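Local structure of arginyl-tRNA synthetase (Campylobacter jejuni, 3FNR) at residues A[345-350]-A[434-439]; A[377-382]-A[407-412]. The protein catalyses the ATP-dependent attachment of L-arginine to tRNA(Arg), yielding L-arginyl-tRNA(Arg), AMP and diphosphate, and works as a monomer. The protein carries 1 engineered substitution. One frame throughout, in Å; residues are numbered along the deposited sequence.

Contact 1 of 2, residues A[345-350]-A[434-439]; sequences ARIHQV and LVALSI
Ile347 reaches across to Val435 and Ala436, and every close pair across the segments involves it; as a residue it contributes 66 Å² of the 118 Å² buried, both sides summed. At CB the chain forks. One branch, CG2, lies anti to the backbone N and meets the methyl of Ala436, with CG2 of Ile347 3.8 Å from CB of Ala436. The other, CG1, sits anti to the carbonyl carbon (chi1 -67°) and is backed by the ring of Phe410 from helix 398-416. Near-extended at chi2 (155°), CD1 is then carried on to the opposing backbone, where CD1 of Ile347 comes 3.7 Å from N of Ala436 and 3.9 Å from its CB. The same methyl also meets the flank of Val435, 4.0 Å from CG1 of that residue. Both methyls of Ile347 thus rest against the same side of the one Ala436 methyl. The close approach of the helices, with CA of Ile347 6.7 Å from CA of Ala436, is consistent with the small side chain at Ala436. The side chains that meet across the pair are all apolar, and the segments run in roughly opposite directions. Ile439, one turn beyond Val435, continues the interface onto Ile340 and Ala343. This is antiparallel helix packing, joining helices 336-353 and 425-445 in the all-helical bundle of the DALR anticodon-binding domain.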
ATOM      1  N   ALA A 345     -16.706  16.981  10.105  1.00 43.71           N
ATOM      2  CA  ALA A 345     -18.154  16.936  10.335  1.00 43.54           C
ATOM      3  C   ALA A 345     -18.665  18.161  11.105  1.00 44.33           C
ATOM      4  O   ALA A 345     -19.746  18.673  10.819  1.00 43.54           O
ATOM      5  CB  ALA A 345     -18.532  15.660  11.068  1.00 39.28           C
ATOM      6  N   ARG A 346     -17.876  18.620  12.073  1.00 42.10           N
ATOM      7  CA  ARG A 346     -18.200  19.803  12.861  1.00 43.20           C
ATOM      8  C   ARG A 346     -18.308  21.049  11.977  1.00 44.66           C
ATOM      9  O   ARG A 346     -19.197  21.885  12.183  1.00 48.79           O
ATOM     10  CB  ARG A 346     -17.163  19.990  13.971  1.00 45.79           C
ATOM     11  CG  ARG A 346     -17.729  20.555  15.245  1.00 58.35           C
ATOM     12  CD  ARG A 346     -17.401  19.738  16.477  1.00 54.50           C
ATOM     13  NE  ARG A 346     -16.120  20.065  17.096  1.00 59.53           N
ATOM     14  CZ  ARG A 346     -15.922  21.025  18.000  1.00 56.08           C
ATOM     15  NH1 ARG A 346     -16.918  21.802  18.408  1.00 52.79           N
ATOM     16  NH2 ARG A 346     -14.707  21.211  18.498  1.00 47.77           N
ATOM     17  N   ILE A 347     -17.427  21.145  10.978  1.00 44.14           N
ATOM     18  CA  ILE A 347     -17.446  22.233   9.987  1.00 42.00           C
ATOM     19  C   ILE A 347     -18.688  22.148   9.109  1.00 44.34           C
ATOM     20  O   ILE A 347     -19.361  23.155   8.876  1.00 47.36           O
ATOM     21  CB  ILE A 347     -16.169  22.233   9.099  1.00 38.65           C
ATOM     22  CG1 ILE A 347     -14.951  22.586   9.945  1.00 43.02           C
ATOM     23  CG2 ILE A 347     -16.293  23.234   7.938  1.00 33.20           C
ATOM     24  CD1 ILE A 347     -13.637  22.081   9.438  1.00 40.97           C
ATOM     25  N   HIS A 348     -18.992  20.941   8.637  1.00 47.54           N
ATOM     26  CA  HIS A 348     -20.174  20.701   7.808  1.00 50.61           C
ATOM     27  C   HIS A 348     -21.464  21.107   8.526  1.00 50.83           C
ATOM     28  O   HIS A 348     -22.358  21.701   7.920  1.00 52.78           O
ATOM     29  CB  HIS A 348     -20.237  19.234   7.376  1.00 51.62           C
ATOM     30  CG  HIS A 348     -21.347  18.935   6.418  1.00 60.36           C
ATOM     31  ND1 HIS A 348     -21.245  19.175   5.063  1.00 61.50           N
ATOM     32  CD2 HIS A 348     -22.586  18.424   6.618  1.00 61.92           C
ATOM     33  CE1 HIS A 348     -22.372  18.819   4.470  1.00 63.93           C
ATOM     34  NE2 HIS A 348     -23.201  18.362   5.391  1.00 63.40           N
ATOM     35  N   GLN A 349     -21.530  20.809   9.822  1.00 49.90           N
ATOM     36  CA  GLN A 349     -22.693  21.124  10.647  1.00 53.37           C
ATOM     37  C   GLN A 349     -22.861  22.608  10.959  1.00 53.02           C
ATOM     38  O   GLN A 349     -23.987  23.107  10.953  1.00 50.97           O
ATOM     39  CB  GLN A 349     -22.680  20.299  11.937  1.00 57.17           C
ATOM     40  CG  GLN A 349     -23.585  19.059  11.897  1.00 69.89           C
ATOM     41  CD  GLN A 349     -23.332  18.151  10.696  1.00 77.11           C
ATOM     42  OE1 GLN A 349     -24.093  18.158   9.723  1.00 79.36           O
ATOM     43  NE2 GLN A 349     -22.259  17.368  10.760  1.00 77.90           N
ATOM     44  N   VAL A 350     -21.758  23.312  11.219  1.00 50.56           N
ATOM     45  CA  VAL A 350     -21.829  24.752  11.478  1.00 47.89           C
ATOM     46  C   VAL A 350     -22.297  25.529  10.230  1.00 49.77           C
ATOM     47  O   VAL A 350     -23.001  26.530  10.350  1.00 50.73           O
ATOM     48  CB  VAL A 350     -20.524  25.327  12.152  1.00 50.63           C
ATOM     49  CG1 VAL A 350     -19.358  25.420  11.181  1.00 49.44           C
ATOM     50  CG2 VAL A 350     -20.785  26.686  12.774  1.00 50.88           C
ATOM     51  N   LEU A 434     -11.780  26.063   4.471  1.00 36.58           N
ATOM     52  CA  LEU A 434     -10.429  25.729   4.071  1.00 41.87           C
ATOM     53  C   LEU A 434      -9.826  24.583   4.898  1.00 38.06           C
ATOM     54  O   LEU A 434      -9.103  23.747   4.359  1.00 41.35           O
ATOM     55  CB  LEU A 434      -9.562  26.974   4.142  1.00 43.03           C
ATOM     56  CG  LEU A 434      -8.218  26.920   3.434  1.00 50.94           C
ATOM     57  CD1 LEU A 434      -8.377  26.760   1.923  1.00 49.89           C
ATOM     58  CD2 LEU A 434      -7.524  28.192   3.764  1.00 52.92           C
ATOM     59  N   VAL A 435     -10.125  24.552   6.195  1.00 37.52           N
ATOM     60  CA  VAL A 435      -9.731  23.440   7.077  1.00 35.50           C
ATOM     61  C   VAL A 435     -10.390  22.129   6.623  1.00 38.69           C
ATOM     62  O   VAL A 435      -9.730  21.097   6.518  1.00 37.41           O
ATOM     63  CB  VAL A 435     -10.066  23.737   8.564  1.00 34.82           C
ATOM     64  CG1 VAL A 435      -9.688  22.570   9.473  1.00 28.67           C
ATOM     65  CG2 VAL A 435      -9.353  25.018   9.029  1.00 34.09           C
ATOM     66  N   ALA A 436     -11.686  22.188   6.328  1.00 37.09           N
ATOM     67  CA  ALA A 436     -12.412  21.040   5.802  1.00 38.13           C
ATOM     68  C   ALA A 436     -11.775  20.519   4.509  1.00 39.16           C
ATOM     69  O   ALA A 436     -11.704  19.309   4.298  1.00 40.53           O
ATOM     70  CB  ALA A 436     -13.877  21.394   5.575  1.00 34.24           C
ATOM     71  N   LEU A 437     -11.289  21.439   3.677  1.00 38.06           N
ATOM     72  CA  LEU A 437     -10.693  21.094   2.393  1.00 38.91           C
ATOM     73  C   LEU A 437      -9.349  20.384   2.543  1.00 40.86           C
ATOM     74  O   LEU A 437      -9.089  19.413   1.835  1.00 34.29           O
ATOM     75  CB  LEU A 437     -10.567  22.334   1.500  1.00 42.22           C
ATOM     76  CG  LEU A 437      -9.927  22.181   0.110  1.00 42.89           C
ATOM     77  CD1 LEU A 437     -10.701  21.203  -0.782  1.00 41.65           C
ATOM     78  CD2 LEU A 437      -9.760  23.526  -0.561  1.00 40.00           C
ATOM     79  N   SER A 438      -8.516  20.860   3.471  1.00 39.39           N
ATOM     80  CA  SER A 438      -7.244  20.211   3.791  1.00 34.83           C
ATOM     81  C   SER A 438      -7.440  18.819   4.384  1.00 41.73           C
ATOM     82  O   SER A 438      -6.687  17.900   4.065  1.00 40.72           O
ATOM     83  CB  SER A 438      -6.434  21.068   4.754  1.00 37.25           C
ATOM     84  OG  SER A 438      -6.078  22.290   4.132  1.00 41.45           O
ATOM     85  N   ILE A 439      -8.455  18.665   5.234  1.00 38.06           N
ATOM     86  CA  ILE A 439      -8.751  17.371   5.845  1.00 35.25           C
ATOM     87  C   ILE A 439      -9.141  16.377   4.749  1.00 36.29           C
ATOM     88  O   ILE A 439      -8.544  15.291   4.641  1.00 29.80           O
ATOM     89  CB  ILE A 439      -9.833  17.493   6.955  1.00 37.44           C
ATOM     90  CG1 ILE A 439      -9.222  18.143   8.199  1.00 38.36           C
ATOM     91  CG2 ILE A 439     -10.424  16.131   7.316  1.00 30.80           C
ATOM     92  CD1 ILE A 439     -10.212  18.514   9.267  1.00 36.84           C
TER

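Contact 2 of 2, residues A[377-382]-A[407-412]; sequences LFEALN and AANFHK
Glu379 and Asn409 meet at the surface of the helical DALR anticodon-binding domain, where a side-chain hydrogen-bonded pair links helices 371-381 and 398-416, whose segments run nearly antiparallel. The backbones are well separated, with CA of Glu379 and CA of Asn409 9.1 Å apart, so the gap is spanned by side chains alone. Along 407-412, Ala407 comes first; its methyl points away from Glu379 and packs on Ile340 of helix 336-353. Ala408 follows, and its carbonyl takes the backbone bond from N of Lys412, a turn later. Asn409 then makes the whole contact. Its amide nitrogen faces both oxygens of the carboxylate: ND2 of Asn409 is 2.9 Å from OE2 of Glu379, in a fairly straight bond with an N-H...O angle of 154° that uses the syn side of the oxygen. A second, weak bond joins the same ND2 to OE1 of Glu379 at 3.0 Å. One nitrogen therefore serves the two oxygens, and the carboxylate and amide planes are 42° apart. Glu379 gets this far because CG lies anti to its backbone N (chi1 -162°) and the chain is extended beyond it; the two side chains cross at about a right angle. Close by the bond, CB of Asn409 lies 3.5 Å from OE2 of Glu379. On the same helix, Phe410 turns its end away from Glu379 into the buried part of the bundle, where its ring meets that of Phe432 edge-to-face. His411 is buried too: CD2 of Phe410 stands 4.1 Å above one face of the imidazole, offset toward the rim, while NE2 of His411 is hydrogen-bonded to O of Tyr339.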
ATOM      1  N   LEU A 377      -5.308  29.083   9.675  1.00 39.34           N
ATOM      2  CA  LEU A 377      -5.329  29.401   8.250  1.00 36.88           C
ATOM      3  C   LEU A 377      -4.020  28.985   7.588  1.00 39.52           C
ATOM      4  O   LEU A 377      -4.035  28.298   6.562  1.00 36.28           O
ATOM      5  CB  LEU A 377      -5.579  30.901   8.046  1.00 34.15           C
ATOM      6  CG  LEU A 377      -5.416  31.553   6.669  1.00 38.67           C
ATOM      7  CD1 LEU A 377      -6.386  30.977   5.664  1.00 40.57           C
ATOM      8  CD2 LEU A 377      -5.615  33.061   6.781  1.00 24.22           C
ATOM      9  N   PHE A 378      -2.899  29.393   8.184  1.00 37.50           N
ATOM     10  CA  PHE A 378      -1.584  28.996   7.692  1.00 39.93           C
ATOM     11  C   PHE A 378      -1.469  27.481   7.631  1.00 40.67           C
ATOM     12  O   PHE A 378      -1.018  26.939   6.622  1.00 41.62           O
ATOM     13  CB  PHE A 378      -0.448  29.543   8.560  1.00 43.35           C
ATOM     14  CG  PHE A 378       0.922  29.094   8.097  1.00 46.73           C
ATOM     15  CD1 PHE A 378       1.557  29.741   7.038  1.00 52.51           C
ATOM     16  CD2 PHE A 378       1.561  28.007   8.697  1.00 48.86           C
ATOM     17  CE1 PHE A 378       2.815  29.322   6.591  1.00 54.61           C
ATOM     18  CE2 PHE A 378       2.816  27.578   8.259  1.00 50.86           C
ATOM     19  CZ  PHE A 378       3.446  28.242   7.205  1.00 49.80           C
ATOM     20  N   GLU A 379      -1.876  26.822   8.716  1.00 36.18           N
ATOM     21  CA  GLU A 379      -1.818  25.371   8.836  1.00 40.03           C
ATOM     22  C   GLU A 379      -2.617  24.705   7.719  1.00 40.10           C
ATOM     23  O   GLU A 379      -2.149  23.741   7.113  1.00 39.67           O
ATOM     24  CB  GLU A 379      -2.332  24.929  10.211  1.00 38.88           C
ATOM     25  CG  GLU A 379      -1.932  23.507  10.613  1.00 44.12           C
ATOM     26  CD  GLU A 379      -2.317  23.157  12.049  1.00 47.49           C
ATOM     27  OE1 GLU A 379      -1.733  22.205  12.611  1.00 54.56           O
ATOM     28  OE2 GLU A 379      -3.194  23.833  12.626  1.00 55.69           O
ATOM     29  N   ALA A 380      -3.805  25.236   7.433  1.00 34.77           N
ATOM     30  CA  ALA A 380      -4.635  24.716   6.345  1.00 36.85           C
ATOM     31  C   ALA A 380      -3.886  24.779   5.016  1.00 36.54           C
ATOM     32  O   ALA A 380      -3.807  23.778   4.300  1.00 37.11           O
ATOM     33  CB  ALA A 380      -5.966  25.471   6.255  1.00 35.85           C
ATOM     34  N   LEU A 381      -3.297  25.939   4.720  1.00 34.41           N
ATOM     35  CA  LEU A 381      -2.609  26.166   3.448  1.00 35.16           C
ATOM     36  C   LEU A 381      -1.256  25.458   3.334  1.00 39.81           C
ATOM     37  O   LEU A 381      -0.774  25.219   2.229  1.00 48.35           O
ATOM     38  CB  LEU A 381      -2.457  27.668   3.183  1.00 35.09           C
ATOM     39  CG  LEU A 381      -3.788  28.399   2.988  1.00 37.25           C
ATOM     40  CD1 LEU A 381      -3.589  29.901   3.062  1.00 41.33           C
ATOM     41  CD2 LEU A 381      -4.442  28.004   1.664  1.00 42.39           C
ATOM     42  N   ASN A 382      -0.673  25.108   4.480  1.00 35.46           N
ATOM     43  CA  ASN A 382       0.628  24.445   4.559  1.00 39.73           C
ATOM     44  C   ASN A 382       0.631  22.986   4.066  1.00 41.72           C
ATOM     45  O   ASN A 382       1.692  22.367   4.019  1.00 39.46           O
ATOM     46  CB  ASN A 382       1.133  24.484   6.004  1.00 33.81           C
ATOM     47  CG  ASN A 382       2.615  24.121   6.133  1.00 43.78           C
ATOM     48  OD1 ASN A 382       2.994  23.299   6.976  1.00 43.99           O
ATOM     49  ND2 ASN A 382       3.449  24.722   5.296  1.00 30.71           N
ATOM     50  N   ALA A 407      -6.500  18.797  13.188  1.00 38.07           N
ATOM     51  CA  ALA A 407      -7.780  18.496  13.839  1.00 39.36           C
ATOM     52  C   ALA A 407      -7.785  19.026  15.272  1.00 41.71           C
ATOM     53  O   ALA A 407      -8.771  19.620  15.702  1.00 41.39           O
ATOM     54  CB  ALA A 407      -8.068  17.016  13.832  1.00 42.34           C
ATOM     55  N   ALA A 408      -6.676  18.817  15.986  1.00 32.39           N
ATOM     56  CA  ALA A 408      -6.523  19.286  17.359  1.00 34.58           C
ATOM     57  C   ALA A 408      -6.697  20.803  17.430  1.00 39.56           C
ATOM     58  O   ALA A 408      -7.494  21.300  18.222  1.00 39.97           O
ATOM     59  CB  ALA A 408      -5.158  18.888  17.909  1.00 30.36           C
ATOM     60  N   ASN A 409      -5.959  21.516  16.580  1.00 37.28           N
ATOM     61  CA  ASN A 409      -6.007  22.965  16.518  1.00 37.66           C
ATOM     62  C   ASN A 409      -7.355  23.505  16.079  1.00 37.55           C
ATOM     63  O   ASN A 409      -7.818  24.492  16.643  1.00 37.47           O
ATOM     64  CB  ASN A 409      -4.895  23.495  15.628  1.00 40.96           C
ATOM     65  CG  ASN A 409      -3.535  23.229  16.203  1.00 37.38           C
ATOM     66  OD1 ASN A 409      -3.351  23.239  17.417  1.00 47.09           O
ATOM     67  ND2 ASN A 409      -2.570  22.966  15.338  1.00 41.39           N
ATOM     68  N   PHE A 410      -7.994  22.857  15.101  1.00 34.76           N
ATOM     69  CA  PHE A 410      -9.355  23.238  14.724  1.00 34.88           C
ATOM     70  C   PHE A 410     -10.319  23.115  15.895  1.00 37.45           C
ATOM     71  O   PHE A 410     -11.021  24.068  16.215  1.00 44.19           O
ATOM     72  CB  PHE A 410      -9.924  22.420  13.561  1.00 31.01           C
ATOM     73  CG  PHE A 410     -11.414  22.592  13.404  1.00 35.99           C
ATOM     74  CD1 PHE A 410     -11.927  23.754  12.852  1.00 29.34           C
ATOM     75  CD2 PHE A 410     -12.302  21.614  13.854  1.00 36.35           C
ATOM     76  CE1 PHE A 410     -13.302  23.944  12.734  1.00 34.16           C
ATOM     77  CE2 PHE A 410     -13.675  21.790  13.742  1.00 37.21           C
ATOM     78  CZ  PHE A 410     -14.177  22.955  13.189  1.00 35.78           C
ATOM     79  N   HIS A 411     -10.364  21.928  16.500  1.00 35.79           N
ATOM     80  CA  HIS A 411     -11.280  21.640  17.589  1.00 37.77           C
ATOM     81  C   HIS A 411     -11.149  22.679  18.684  1.00 42.03           C
ATOM     82  O   HIS A 411     -12.149  23.242  19.117  1.00 47.39           O
ATOM     83  CB  HIS A 411     -11.047  20.231  18.153  1.00 36.29           C
ATOM     84  CG  HIS A 411     -11.654  19.136  17.324  1.00 36.88           C
ATOM     85  ND1 HIS A 411     -12.997  19.087  17.025  1.00 39.54           N
ATOM     86  CD2 HIS A 411     -11.102  18.040  16.747  1.00 39.04           C
ATOM     87  CE1 HIS A 411     -13.249  18.013  16.297  1.00 44.90           C
ATOM     88  NE2 HIS A 411     -12.115  17.361  16.111  1.00 40.22           N
ATOM     89  N   LYS A 412      -9.911  22.948  19.092  1.00 35.38           N
ATOM     90  CA  LYS A 412      -9.624  23.914  20.130  1.00 39.47           C
ATOM     91  C   LYS A 412     -10.082  25.317  19.710  1.00 41.34           C
ATOM     92  O   LYS A 412     -10.735  26.010  20.486  1.00 45.66           O
ATOM     93  CB  LYS A 412      -8.139  23.892  20.492  1.00 30.86           C
ATOM     94  CG  LYS A 412      -7.839  24.588  21.807  1.00 58.61           C
ATOM     95  CD  LYS A 412      -6.435  25.175  21.852  1.00 68.83           C
ATOM     96  CE  LYS A 412      -6.111  25.721  23.246  1.00 78.59           C
ATOM     97  NZ  LYS A 412      -7.148  26.665  23.756  1.00 76.92           N
TER

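Contacts 1 and 2 have centres 11 Å apart and draw on four helices of a single bundle, each contact using one helix from either half of the 336-445 region. In sequence, contact 2 lies between the two segments of contact 1. Two probable hydrogen bonds tie them together. OG of Ser438 lies 2.7 Å from O of Ala380, and NH2 of Arg346 lies 3.1 Å from ND1 of His411. Apolar packing also joins the contacts: CG1 of Ile347 is 3.4 Å from CZ of Phe410, and CD2 of Leu434 is 3.6 Å from CD1 of Leu377. The centres of both contacts lie about 27 Å from the centre of the chain, in the DALR region, whereas the HIGH motif belongs to the catalytic domain.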